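Local coordinates for interferon gamma receptor 1 (Gallus gallus, PDB 4EQ3), which probably binds the cytokine interferon gamma as a cell-surface receptor, this chain probably being its ligand-binding extracellular part, at residues R142-F154 with N164-N176. Numbering follows the deposited sequence.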
loop_
_atom_site.group_PDB
_atom_site.type_symbol
_atom_site.label_atom_id
_atom_site.label_comp_id
_atom_site.label_asym_id
_atom_site.label_seq_id
_atom_site.Cartn_x
_atom_site.Cartn_y
_atom_site.Cartn_z
ATOM N N ARG A 142 7.390 -4.143 -11.882
ATOM C CA ARG A 142 6.936 -5.192 -12.796
ATOM C C ARG A 142 7.038 -6.568 -12.138
ATOM O O ARG A 142 6.108 -7.380 -12.201
ATOM C CB ARG A 142 7.756 -5.160 -14.086
ATOM C CG ARG A 142 7.200 -6.024 -15.204
ATOM C CD ARG A 142 7.847 -5.649 -16.541
ATOM N NE ARG A 142 7.595 -4.248 -16.877
ATOM C CZ ARG A 142 8.346 -3.517 -17.697
ATOM N NH1 ARG A 142 9.415 -4.051 -18.279
ATOM N NH2 ARG A 142 8.027 -2.246 -17.931
ATOM N N GLU A 143 8.173 -6.811 -11.499
ATOM C CA GLU A 143 8.437 -8.082 -10.845
ATOM C C GLU A 143 7.395 -8.354 -9.764
ATOM O O GLU A 143 6.936 -9.488 -9.582
ATOM C CB GLU A 143 9.839 -8.039 -10.238
ATOM C CG GLU A 143 10.157 -9.167 -9.314
ATOM C CD GLU A 143 11.636 -9.227 -8.970
ATOM O OE1 GLU A 143 12.305 -8.169 -8.922
ATOM O OE2 GLU A 143 12.129 -10.347 -8.747
ATOM N N ILE A 144 7.018 -7.296 -9.052
ATOM C CA ILE A 144 6.059 -7.403 -7.961
ATOM C C ILE A 144 4.645 -7.649 -8.490
ATOM O O ILE A 144 3.930 -8.515 -7.980
ATOM C CB ILE A 144 6.088 -6.133 -7.075
ATOM C CG1 ILE A 144 7.523 -5.835 -6.607
ATOM C CG2 ILE A 144 5.097 -6.236 -5.916
ATOM C CD1 ILE A 144 8.312 -7.053 -6.150
ATOM N N TYR A 145 4.248 -6.882 -9.508
ATOM C CA TYR A 145 2.923 -7.023 -10.117
ATOM C C TYR A 145 2.737 -8.393 -10.748
ATOM O O TYR A 145 1.638 -8.937 -10.762
ATOM C CB TYR A 145 2.673 -5.943 -11.178
ATOM C CG TYR A 145 2.488 -4.555 -10.609
ATOM C CD1 TYR A 145 1.821 -4.361 -9.405
ATOM C CD2 TYR A 145 2.967 -3.439 -11.282
ATOM C CE1 TYR A 145 1.643 -3.090 -8.881
ATOM C CE2 TYR A 145 2.790 -2.159 -10.770
ATOM C CZ TYR A 145 2.132 -1.994 -9.569
ATOM O OH TYR A 145 1.968 -0.734 -9.054
ATOM N N SER A 146 3.821 -8.962 -11.267
ATOM C CA SER A 146 3.740 -10.308 -11.822
ATOM C C SER A 146 3.267 -11.320 -10.764
ATOM O O SER A 146 2.902 -12.459 -11.095
ATOM C CB SER A 146 5.087 -10.732 -12.426
ATOM O OG SER A 146 5.974 -11.185 -11.426
ATOM N N GLU A 147 3.263 -10.903 -9.496
ATOM C CA GLU A 147 2.843 -11.777 -8.396
ATOM C C GLU A 147 1.554 -11.293 -7.717
ATOM O O GLU A 147 1.200 -11.745 -6.628
ATOM C CB GLU A 147 3.954 -11.896 -7.353
ATOM C CG GLU A 147 5.268 -12.484 -7.883
ATOM C CD GLU A 147 5.179 -13.975 -8.176
ATOM O OE1 GLU A 147 4.210 -14.621 -7.729
ATOM O OE2 GLU A 147 6.089 -14.498 -8.855
ATOM N N LEU A 148 0.857 -10.368 -8.358
ATOM C CA LEU A 148 -0.390 -9.856 -7.800
ATOM C C LEU A 148 -1.555 -10.786 -8.099
ATOM O O LEU A 148 -1.767 -11.171 -9.246
ATOM C CB LEU A 148 -0.703 -8.471 -8.373
ATOM C CG LEU A 148 -2.082 -7.909 -8.011
ATOM C CD1 LEU A 148 -2.235 -7.688 -6.501
ATOM C CD2 LEU A 148 -2.328 -6.616 -8.778
ATOM N N SER A 149 -2.320 -11.137 -7.072
ATOM C CA SER A 149 -3.577 -11.842 -7.280
ATOM C C SER A 149 -4.660 -11.252 -6.379
ATOM O O SER A 149 -4.374 -10.523 -5.432
ATOM C CB SER A 149 -3.410 -13.344 -7.014
ATOM O OG SER A 149 -3.067 -13.604 -5.660
ATOM N N TYR A 150 -5.912 -11.565 -6.674
ATOM C CA TYR A 150 -6.998 -11.159 -5.804
ATOM C C TYR A 150 -7.781 -12.395 -5.434
ATOM O O TYR A 150 -7.991 -13.276 -6.272
ATOM C CB TYR A 150 -7.908 -10.131 -6.495
ATOM C CG TYR A 150 -7.265 -8.777 -6.669
ATOM C CD1 TYR A 150 -6.601 -8.446 -7.843
ATOM C CD2 TYR A 150 -7.316 -7.826 -5.656
ATOM C CE1 TYR A 150 -6.002 -7.207 -8.006
ATOM C CE2 TYR A 150 -6.721 -6.582 -5.810
ATOM C CZ TYR A 150 -6.064 -6.284 -6.985
ATOM O OH TYR A 150 -5.466 -5.057 -7.144
ATOM N N SER A 151 -8.184 -12.475 -4.172
ATOM C CA SER A 151 -9.089 -13.520 -3.736
ATOM C C SER A 151 -10.456 -12.878 -3.613
ATOM O O SER A 151 -10.577 -11.760 -3.116
ATOM C CB SER A 151 -8.660 -14.095 -2.388
ATOM O OG SER A 151 -8.574 -13.061 -1.428
ATOM N N VAL A 152 -11.478 -13.586 -4.072
ATOM C CA VAL A 152 -12.832 -13.061 -4.085
ATOM C C VAL A 152 -13.760 -14.014 -3.362
ATOM O O VAL A 152 -13.775 -15.210 -3.643
ATOM C CB VAL A 152 -13.321 -12.878 -5.524
ATOM C CG1 VAL A 152 -14.719 -12.295 -5.540
ATOM C CG2 VAL A 152 -12.362 -11.991 -6.281
ATOM N N ILE A 153 -14.526 -13.477 -2.418
ATOM C CA ILE A 153 -15.465 -14.276 -1.642
ATOM C C ILE A 153 -16.916 -14.011 -2.050
ATOM O O ILE A 153 -17.417 -12.893 -1.946
ATOM C CB ILE A 153 -15.296 -14.042 -0.133
ATOM C CG1 ILE A 153 -13.896 -14.462 0.311
ATOM C CG2 ILE A 153 -16.339 -14.820 0.638
ATOM C CD1 ILE A 153 -13.648 -14.320 1.801
ATOM N N PHE A 154 -17.578 -15.065 -2.510
ATOM C CA PHE A 154 -18.940 -14.975 -3.016
ATOM C C PHE A 154 -19.916 -15.453 -1.961
ATOM O O PHE A 154 -19.893 -16.618 -1.590
ATOM C CB PHE A 154 -19.078 -15.863 -4.251
ATOM C CG PHE A 154 -19.639 -15.155 -5.442
ATOM C CD1 PHE A 154 -20.905 -15.458 -5.911
ATOM C CD2 PHE A 154 -18.894 -14.187 -6.097
ATOM C CE1 PHE A 154 -21.423 -14.805 -7.019
ATOM C CE2 PHE A 154 -19.400 -13.530 -7.202
ATOM C CZ PHE A 154 -20.669 -13.838 -7.665
ATOM N N ASN A 164 -15.123 -19.534 -2.868
ATOM C CA ASN A 164 -13.925 -18.726 -2.978
ATOM C C ASN A 164 -13.300 -18.807 -4.364
ATOM O O ASN A 164 -13.230 -19.878 -4.970
ATOM C CB ASN A 164 -12.910 -19.162 -1.918
ATOM C CG ASN A 164 -13.458 -19.046 -0.511
ATOM O OD1 ASN A 164 -14.001 -18.008 -0.132
ATOM N ND2 ASN A 164 -13.321 -20.115 0.273
ATOM N N PHE A 165 -12.839 -17.670 -4.863
ATOM C CA PHE A 165 -12.221 -17.628 -6.176
ATOM C C PHE A 165 -10.895 -16.888 -6.122
ATOM O O PHE A 165 -10.642 -16.117 -5.200
ATOM C CB PHE A 165 -13.166 -16.959 -7.180
ATOM C CG PHE A 165 -14.487 -17.669 -7.333
ATOM C CD1 PHE A 165 -14.649 -18.660 -8.287
ATOM C CD2 PHE A 165 -15.563 -17.343 -6.518
ATOM C CE1 PHE A 165 -15.866 -19.312 -8.431
ATOM C CE2 PHE A 165 -16.778 -17.992 -6.653
ATOM C CZ PHE A 165 -16.930 -18.978 -7.611
ATOM N N THR A 166 -10.041 -17.137 -7.106
ATOM C CA THR A 166 -8.789 -16.408 -7.212
ATOM C C THR A 166 -8.573 -16.027 -8.656
ATOM O O THR A 166 -8.751 -16.848 -9.548
ATOM C CB THR A 166 -7.578 -17.235 -6.735
ATOM O OG1 THR A 166 -7.797 -17.687 -5.393
ATOM C CG2 THR A 166 -6.317 -16.385 -6.764
ATOM N N VAL A 167 -8.211 -14.773 -8.888
ATOM C CA VAL A 167 -7.872 -14.328 -10.226
ATOM C C VAL A 167 -6.468 -13.717 -10.223
ATOM O O VAL A 167 -6.066 -13.057 -9.262
ATOM C CB VAL A 167 -8.911 -13.327 -10.771
ATOM C CG1 VAL A 167 -8.975 -12.094 -9.887
ATOM C CG2 VAL A 167 -8.590 -12.961 -12.217
ATOM N N ALA A 168 -5.718 -13.956 -11.294
ATOM C CA ALA A 168 -4.357 -13.454 -11.396
ATOM C C ALA A 168 -3.953 -13.234 -12.853
ATOM O O ALA A 168 -4.773 -13.379 -13.757
ATOM C CB ALA A 168 -3.390 -14.409 -10.696
ATOM N N ASP A 169 -2.688 -12.877 -13.069
ATOM C CA ASP A 169 -2.175 -12.595 -14.407
ATOM C C ASP A 169 -3.030 -11.554 -15.121
ATOM O O ASP A 169 -3.181 -11.600 -16.343
ATOM C CB ASP A 169 -2.140 -13.870 -15.245
ATOM C CG ASP A 169 -1.392 -14.991 -14.566
ATOM O OD1 ASP A 169 -0.268 -14.750 -14.067
ATOM O OD2 ASP A 169 -1.930 -16.120 -14.536
ATOM N N CYS A 170 -3.580 -10.616 -14.357
ATOM C CA CYS A 170 -4.483 -9.605 -14.901
ATOM C C CYS A 170 -3.725 -8.500 -15.622
ATOM O O CYS A 170 -2.771 -7.935 -15.085
ATOM C CB CYS A 170 -5.346 -9.022 -13.782
ATOM S SG CYS A 170 -6.159 -10.301 -12.780
ATOM N N GLU A 171 -4.169 -8.194 -16.816
ATOM C CA GLU A 171 -3.554 -7.169 -17.611
ATOM C C GLU A 171 -3.705 -5.749 -17.008
ATOM O O GLU A 171 -4.752 -5.371 -16.619
ATOM C CB GLU A 171 -4.125 -7.257 -19.017
ATOM C CG GLU A 171 -3.199 -7.701 -20.075
ATOM C CD GLU A 171 -2.913 -9.168 -20.056
ATOM O OE1 GLU A 171 -3.690 -9.949 -20.608
ATOM O OE2 GLU A 171 -1.870 -9.557 -19.505
HETATM N N MSE A 172 -2.625 -4.996 -16.908
HETATM C CA MSE A 172 -2.683 -3.674 -16.305
HETATM C C MSE A 172 -3.115 -3.759 -14.845
HETATM O O MSE A 172 -3.659 -2.851 -14.341
HETATM C CB MSE A 172 -3.637 -2.732 -17.086
HETATM C CG MSE A 172 -3.021 -1.883 -18.201
HETATM SE SE MSE A 172 -4.189 -1.009 -19.570
HETATM C CE MSE A 172 -5.319 -2.481 -19.978
ATOM N N ASN A 173 -2.907 -4.906 -14.218
ATOM C CA ASN A 173 -3.329 -5.086 -12.830
ATOM C C ASN A 173 -4.839 -4.985 -12.634
ATOM O O ASN A 173 -5.312 -4.845 -11.510
ATOM C CB ASN A 173 -2.632 -4.064 -11.932
ATOM C CG ASN A 173 -1.122 -4.178 -11.993
ATOM O OD1 ASN A 173 -0.583 -5.267 -12.205
ATOM N ND2 ASN A 173 -0.428 -3.056 -11.805
ATOM N N GLU A 174 -5.588 -5.050 -13.730
ATOM C CA GLU A 174 -7.042 -4.988 -13.656
ATOM C C GLU A 174 -7.652 -6.359 -13.931
ATOM O O GLU A 174 -7.605 -6.859 -15.061
ATOM C CB GLU A 174 -7.584 -3.940 -14.627
ATOM C CG GLU A 174 -7.074 -2.533 -14.332
ATOM C CD GLU A 174 -7.479 -1.513 -15.397
ATOM O OE1 GLU A 174 -7.264 -1.787 -16.602
ATOM O OE2 GLU A 174 -8.006 -0.436 -15.025
ATOM N N CYS A 175 -8.216 -6.960 -12.887
ATOM C CA CYS A 175 -8.742 -8.317 -12.971
ATOM C C CYS A 175 -10.246 -8.326 -13.171
ATOM O O CYS A 175 -10.966 -7.492 -12.634
ATOM C CB CYS A 175 -8.428 -9.093 -11.696
ATOM S SG CYS A 175 -6.691 -9.077 -11.246
ATOM N N ASN A 176 -10.707 -9.310 -13.922
ATOM C CA ASN A 176 -12.123 -9.498 -14.169
ATOM C C ASN A 176 -12.473 -10.970 -14.008
ATOM O O ASN A 176 -11.690 -11.845 -14.376
ATOM C CB ASN A 176 -12.474 -8.989 -15.565
ATOM C CG ASN A 176 -13.812 -9.488 -16.045
ATOM O OD1 ASN A 176 -13.982 -10.679 -16.317
ATOM N ND2 ASN A 176 -14.776 -8.575 -16.168
HETATM O O HOH W 1 -0.418 -12.281 -11.260
HETATM O O HOH W 2 -2.628 -9.770 -11.588
HETATM O O HOH W 3 -4.536 -3.759 -9.175
#
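Leu148 O is gripped by two waters that link it to the turn after strand 164-168: one, 2.7 Å from Leu148 O, accepts from Asp169 N, and the second accepts from Cys170 N. Direct bonds hold the strands further along. Tyr150 and Val167 exchange two nearly straight bonds, with Tyr150 N 3.0 Å from Val167 O, and Val152 and Phe165 form a second hydrogen-bonded pair. This is the antiparallel hairpin of strands 148-156 and 161-168 in a fibronectin type III domain, within a four-stranded sheet where 186-196 flanks the other side of 148-156. The face carrying Tyr150, Val152, Phe165 and Val167 packs on the other sheet, Tyr150 on Val127 and Phe165 on Leu177 and Ile179, and apolar or aromatic residues suit it. Phe165, its CG anti to the carbonyl carbon (chi1 -60°), turns its edge toward the face of Phe154 in an offset edge-to-face pair, planes 78° apart, and its CE2 meets Phe154 CB at 3.9 Å. The Cys170–Cys175 disulfide closes the following loop and sets Cys175 SG at the edge of the Tyr150 ring, 3.5 Å from CD1. Tyrosine suits this place because its hydroxyl reaches His129 and a water that donates to Asn173 O. Beyond it, Asn173 adopts a left-handed backbone conformation, which asparagine tolerates well, and lays ND2 over the centre of the Tyr145 ring, 3.2 Å above its plane; the Tyr145 hydroxyl bonds to Pro133 O.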